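Local coordinates for protein peroxisomal acyl-CoA oxidase 1A (PDB 2FON) that probably oxidises fatty acyl-CoA esters in peroxisomal beta-oxidation, using bound FAD as its cofactor, at residues L503-A508 and T593-S598; S552-K557 and E572-I577. All blocks are in the same frame, centred on the assembly; numbering follows the deposited sequence.

Contact 1 of 2, residues L503-A508 and T593-S598; sequences LEAFEA and TGYITS
The phenol of Tyr595 reaches from a loop to helix 499-521 and makes the one polar bond between 503-508 and 593-598, donating a hydrogen bond to Glu504: Tyr595 OH lies 2.8 Å from Glu504 OE1. The carboxylate accepts through its anti lone pair, the one facing away from OE2, and OE1 sits at the edge of the ring, in its plane. The two side chains cross at about a right angle, and the carboxylate and ring planes are 86° apart. Glutamate suits this place: with CG swung opposite the main-chain nitrogen (chi1 -171°) and the chain extended beyond it, the acid leaves the helix surface and meets the hydroxyl.

The rest of the ring packs on small residues one helical turn apart. Ala508 CB lies over one face as a CH-pi contact, 4.0 Å from the Tyr595 ring centroid. Ala505 comes in obliquely, its CB 3.5 Å from Tyr595 CE2. Alanine at both positions lets the flat ring lie close against the helix backbone.

Within the loop, Thr593 OG1 accepts from the backbone N of Tyr595 at 2.7 Å, nearly straight at 166°. Gly594 between them has a positive phi, where a CB would be jammed against the carbonyl O of the residue before. Further on, Ile596 packs on Phe590 and Leu591, and Ser598 OG bonds to Gly592 O of the second subunit, bringing the loop to the dimer interface.

The Thr593 bond defines an ST turn in the connection between helices 587-592 and 598-615, with Thr597 at the N-cap of the latter. The whole is plain helix-to-loop packing in the C-terminal helical region of an acyl-CoA oxidase, away from the FAD site.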
loop_
_atom_site.group_PDB
_atom_site.type_symbol
_atom_site.label_atom_id
_atom_site.label_comp_id
_atom_site.label_asym_id
_atom_site.label_seq_id
_atom_site.Cartn_x
_atom_site.Cartn_y
_atom_site.Cartn_z
ATOM N N LEU B 503 11.280 -19.504 21.090
ATOM C CA LEU B 503 12.604 -18.985 20.816
ATOM C C LEU B 503 13.396 -20.015 20.041
ATOM O O LEU B 503 13.962 -19.720 19.002
ATOM C CB LEU B 503 13.313 -18.627 22.120
ATOM C CG LEU B 503 14.774 -18.185 22.033
ATOM C CD1 LEU B 503 15.011 -16.961 21.124
ATOM C CD2 LEU B 503 15.253 -17.944 23.479
ATOM N N GLU B 504 13.397 -21.248 20.523
ATOM C CA GLU B 504 14.126 -22.274 19.818
ATOM C C GLU B 504 13.584 -22.410 18.411
ATOM O O GLU B 504 14.364 -22.578 17.481
ATOM C CB GLU B 504 14.083 -23.600 20.518
ATOM C CG GLU B 504 15.027 -24.534 19.870
ATOM C CD GLU B 504 15.014 -25.905 20.500
ATOM O OE1 GLU B 504 14.098 -26.704 20.188
ATOM O OE2 GLU B 504 15.939 -26.188 21.295
ATOM N N ALA B 505 12.263 -22.330 18.267
ATOM C CA ALA B 505 11.643 -22.502 16.971
ATOM C C ALA B 505 12.127 -21.431 15.985
ATOM O O ALA B 505 12.328 -21.738 14.808
ATOM C CB ALA B 505 10.140 -22.494 17.078
ATOM N N PHE B 506 12.337 -20.200 16.464
ATOM C CA PHE B 506 12.834 -19.151 15.596
ATOM C C PHE B 506 14.329 -19.254 15.292
ATOM O O PHE B 506 14.796 -18.901 14.197
ATOM C CB PHE B 506 12.488 -17.795 16.191
ATOM C CG PHE B 506 11.120 -17.325 15.831
ATOM C CD1 PHE B 506 10.016 -17.727 16.573
ATOM C CD2 PHE B 506 10.931 -16.530 14.724
ATOM C CE1 PHE B 506 8.740 -17.336 16.206
ATOM C CE2 PHE B 506 9.653 -16.128 14.348
ATOM C CZ PHE B 506 8.567 -16.533 15.097
ATOM N N GLU B 507 15.067 -19.739 16.288
ATOM C CA GLU B 507 16.495 -19.977 16.178
ATOM C C GLU B 507 16.754 -21.061 15.160
ATOM O O GLU B 507 17.572 -20.888 14.261
ATOM C CB GLU B 507 17.068 -20.359 17.537
ATOM C CG GLU B 507 17.242 -19.158 18.484
ATOM C CD GLU B 507 17.936 -19.491 19.818
ATOM O OE1 GLU B 507 18.343 -18.542 20.508
ATOM O OE2 GLU B 507 18.084 -20.677 20.213
ATOM N N ALA B 508 16.010 -22.159 15.266
ATOM C CA ALA B 508 16.188 -23.298 14.362
ATOM C C ALA B 508 15.955 -22.847 12.934
ATOM O O ALA B 508 16.840 -22.940 12.080
ATOM C CB ALA B 508 15.244 -24.424 14.725
ATOM N N THR B 593 12.857 -27.623 6.607
ATOM C CA THR B 593 13.840 -28.087 7.582
ATOM C C THR B 593 13.466 -29.306 8.458
ATOM O O THR B 593 14.328 -30.144 8.802
ATOM C CB THR B 593 13.982 -27.004 8.607
ATOM O OG1 THR B 593 13.072 -27.317 9.680
ATOM C CG2 THR B 593 13.685 -25.582 8.006
ATOM N N GLY B 594 12.203 -29.370 8.890
ATOM C CA GLY B 594 11.725 -30.489 9.713
ATOM C C GLY B 594 11.411 -30.079 11.142
ATOM O O GLY B 594 10.800 -30.852 11.881
ATOM N N TYR B 595 11.796 -28.857 11.532
ATOM C CA TYR B 595 11.728 -28.473 12.937
ATOM C C TYR B 595 10.377 -28.733 13.636
ATOM O O TYR B 595 10.344 -29.193 14.797
ATOM C CB TYR B 595 12.248 -27.061 13.201
ATOM C CG TYR B 595 12.194 -26.748 14.670
ATOM C CD1 TYR B 595 13.181 -27.212 15.549
ATOM C CD2 TYR B 595 11.097 -26.063 15.202
ATOM C CE1 TYR B 595 13.090 -26.960 16.912
ATOM C CE2 TYR B 595 10.992 -25.814 16.559
ATOM C CZ TYR B 595 11.986 -26.258 17.418
ATOM O OH TYR B 595 11.842 -25.981 18.772
ATOM N N ILE B 596 9.279 -28.473 12.928
ATOM C CA ILE B 596 7.927 -28.793 13.416
ATOM C C ILE B 596 7.193 -29.722 12.436
ATOM O O ILE B 596 7.541 -29.771 11.259
ATOM C CB ILE B 596 7.117 -27.493 13.594
ATOM C CG1 ILE B 596 6.932 -26.783 12.266
ATOM C CG2 ILE B 596 7.830 -26.511 14.539
ATOM C CD1 ILE B 596 6.016 -25.578 12.354
ATOM N N THR B 597 6.172 -30.441 12.897
ATOM C CA THR B 597 5.331 -31.257 12.003
ATOM C C THR B 597 3.996 -30.583 11.769
ATOM O O THR B 597 3.722 -29.503 12.317
ATOM C CB THR B 597 4.990 -32.645 12.606
ATOM O OG1 THR B 597 4.174 -32.455 13.763
ATOM C CG2 THR B 597 6.245 -33.467 12.956
ATOM N N SER B 598 3.135 -31.202 10.969
ATOM C CA SER B 598 1.865 -30.553 10.705
ATOM C C SER B 598 1.068 -30.329 11.949
ATOM O O SER B 598 0.727 -29.188 12.256
ATOM C CB SER B 598 1.048 -31.280 9.680
ATOM O OG SER B 598 1.478 -30.809 8.434
#

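Contact 2 of 2, residues S552-K557 and E572-I577; sequences SKYIEK and EVLCGI
Cys575 lies over one face of the Tyr554 ring, and this sulfur-aromatic contact is the centre of the pairing between helices 535-558 and 567-585. Cys575 SG stands 3.9 Å from the Tyr554 ring centroid. The sulfur is displaced toward the CD2 side, with Cys575 SG 3.5 Å from Tyr554 CD2. Cys575 CB adds a CH-pi contact over the same ring, and Cys575 CA is offset toward its rim. Ile555 CG1 approaches the sulfur more loosely, 4.3 Å from Cys575 SG, while the hydroxyl end of the tyrosine passes beside Leu574 CB.

Two torsions set up this overlap: Tyr554 CG and Cys575 SG each stand opposite their own backbone nitrogens, at chi1 -157° and -165°. Cysteine suits the spot as a small, polarisable residue that lets the broad ring lie close under it. The segments run nearly antiparallel, with their axes 10.3 Å apart at closest approach.

In the next shell, Phe365 of helix 347-380 meets the Tyr554 ring edge-to-face, and Ala362 also touches that tyrosine. Leu574 packs on Tyr361 and, from helix 598-615, on Leu615. At the far end of the ring, Tyr554 OH has a weak hydrogen bond to the carbonyl O of Leu571, one residue before 572-577.

No hydrogen bond or salt bridge spans the two segments themselves. Their cohesion therefore probably rests on dispersion, CH-pi and sulfur-aromatic packing in a buried interface, with the weak Leu571 bond giving the phenol a polar partner on the neighbouring helix.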
loop_
_atom_site.group_PDB
_atom_site.type_symbol
_atom_site.label_atom_id
_atom_site.label_comp_id
_atom_site.label_asym_id
_atom_site.label_seq_id
_atom_site.Cartn_x
_atom_site.Cartn_y
_atom_site.Cartn_z
ATOM N N SER B 552 13.064 -12.520 20.143
ATOM C CA SER B 552 13.893 -12.798 21.304
ATOM C C SER B 552 14.044 -11.598 22.248
ATOM O O SER B 552 14.406 -11.777 23.424
ATOM C CB SER B 552 15.258 -13.295 20.883
ATOM O OG SER B 552 16.044 -12.181 20.585
ATOM N N LYS B 553 13.783 -10.391 21.737
ATOM C CA LYS B 553 13.915 -9.189 22.564
ATOM C C LYS B 553 12.617 -8.925 23.313
ATOM O O LYS B 553 12.579 -8.370 24.409
ATOM C CB LYS B 553 14.313 -7.980 21.717
ATOM C CG LYS B 553 15.669 -8.146 21.076
ATOM C CD LYS B 553 16.738 -8.205 22.118
ATOM C CE LYS B 553 18.054 -8.772 21.619
ATOM N NZ LYS B 553 18.909 -9.200 22.855
ATOM N N TYR B 554 11.533 -9.347 22.691
ATOM C CA TYR B 554 10.243 -9.293 23.313
ATOM C C TYR B 554 10.267 -10.250 24.527
ATOM O O TYR B 554 9.753 -9.925 25.623
ATOM C CB TYR B 554 9.157 -9.653 22.275
ATOM C CG TYR B 554 7.793 -9.114 22.638
ATOM C CD1 TYR B 554 6.969 -8.503 21.704
ATOM C CD2 TYR B 554 7.330 -9.213 23.954
ATOM C CE1 TYR B 554 5.697 -8.017 22.081
ATOM C CE2 TYR B 554 6.095 -8.740 24.326
ATOM C CZ TYR B 554 5.289 -8.142 23.411
ATOM O OH TYR B 554 4.093 -7.707 23.900
ATOM N N ILE B 555 10.878 -11.422 24.338
ATOM C CA ILE B 555 10.920 -12.380 25.415
ATOM C C ILE B 555 11.810 -11.822 26.509
ATOM O O ILE B 555 11.511 -12.001 27.698
ATOM C CB ILE B 555 11.378 -13.813 24.950
ATOM C CG1 ILE B 555 10.384 -14.419 23.927
ATOM C CG2 ILE B 555 11.601 -14.740 26.156
ATOM C CD1 ILE B 555 10.859 -15.733 23.294
ATOM N N GLU B 556 12.878 -11.129 26.123
ATOM C CA GLU B 556 13.834 -10.621 27.096
ATOM C C GLU B 556 13.194 -9.560 27.979
ATOM O O GLU B 556 13.432 -9.489 29.199
ATOM C CB GLU B 556 15.043 -10.050 26.392
ATOM C CG GLU B 556 16.185 -11.027 26.234
ATOM C CD GLU B 556 17.491 -10.355 25.762
ATOM O OE1 GLU B 556 17.632 -9.091 25.825
ATOM O OE2 GLU B 556 18.386 -11.114 25.315
ATOM N N LYS B 557 12.374 -8.737 27.317
ATOM C CA LYS B 557 11.556 -7.695 27.930
ATOM C C LYS B 557 10.591 -8.282 28.995
ATOM O O LYS B 557 10.444 -7.729 30.101
ATOM C CB LYS B 557 10.811 -6.992 26.823
ATOM C CG LYS B 557 9.888 -5.904 27.249
ATOM C CD LYS B 557 10.567 -4.925 28.171
ATOM C CE LYS B 557 9.565 -3.936 28.691
ATOM N NZ LYS B 557 10.311 -2.758 29.149
ATOM N N GLU B 572 2.387 -10.432 27.482
ATOM C CA GLU B 572 2.591 -11.820 27.068
ATOM C C GLU B 572 1.659 -12.248 25.948
ATOM O O GLU B 572 2.087 -12.833 24.959
ATOM C CB GLU B 572 2.441 -12.748 28.238
ATOM C CG GLU B 572 3.762 -13.056 28.856
ATOM C CD GLU B 572 3.712 -13.074 30.390
ATOM O OE1 GLU B 572 2.944 -13.908 30.967
ATOM O OE2 GLU B 572 4.451 -12.266 31.013
ATOM N N VAL B 573 0.381 -11.951 26.105
ATOM C CA VAL B 573 -0.556 -12.204 25.051
ATOM C C VAL B 573 -0.018 -11.574 23.732
ATOM O O VAL B 573 -0.051 -12.214 22.645
ATOM C CB VAL B 573 -1.942 -11.639 25.423
ATOM C CG1 VAL B 573 -2.810 -11.521 24.210
ATOM C CG2 VAL B 573 -2.618 -12.481 26.436
ATOM N N LEU B 574 0.499 -10.337 23.820
ATOM C CA LEU B 574 0.980 -9.664 22.613
ATOM C C LEU B 574 2.204 -10.358 22.045
ATOM O O LEU B 574 2.379 -10.476 20.845
ATOM C CB LEU B 574 1.203 -8.175 22.849
ATOM C CG LEU B 574 -0.117 -7.384 22.872
ATOM C CD1 LEU B 574 0.075 -5.916 23.245
ATOM C CD2 LEU B 574 -0.851 -7.526 21.566
ATOM N N CYS B 575 3.024 -10.882 22.926
ATOM C CA CYS B 575 4.204 -11.609 22.495
ATOM C C CYS B 575 3.862 -12.805 21.633
ATOM O O CYS B 575 4.453 -13.008 20.564
ATOM C CB CYS B 575 5.007 -12.114 23.681
ATOM S SG CYS B 575 6.590 -12.557 23.045
ATOM N N GLY B 576 2.898 -13.577 22.132
ATOM C CA GLY B 576 2.513 -14.832 21.544
ATOM C C GLY B 576 1.971 -14.562 20.184
ATOM O O GLY B 576 2.301 -15.270 19.224
ATOM N N ILE B 577 1.185 -13.492 20.094
ATOM C CA ILE B 577 0.484 -13.198 18.886
ATOM C C ILE B 577 1.489 -12.836 17.859
ATOM O O ILE B 577 1.414 -13.267 16.707
ATOM C CB ILE B 577 -0.512 -12.074 19.070
ATOM C CG1 ILE B 577 -1.770 -12.586 19.776
ATOM C CG2 ILE B 577 -0.890 -11.439 17.701
ATOM C CD1 ILE B 577 -2.846 -11.523 19.888
#

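In the fold
From the N terminus, the chain first passes 503-508 on helix 499-521, then follows helix 535-558 through 552-557. It turns back along helix 567-585, where contact 2 closes a short loop of 14 residues as an antiparallel helical hairpin. After helix 587-592 it reaches 593-598, and contact 1 closes a much longer, mostly helical loop of 84 residues with contact 2 nested inside it. The two centres are about 18 Å apart, yet the contacts meet: Leu503 packs on Ser552 and Ile555. Helix 499-521 is thus tied both to the hairpin and to the connection leading into helix 598-615.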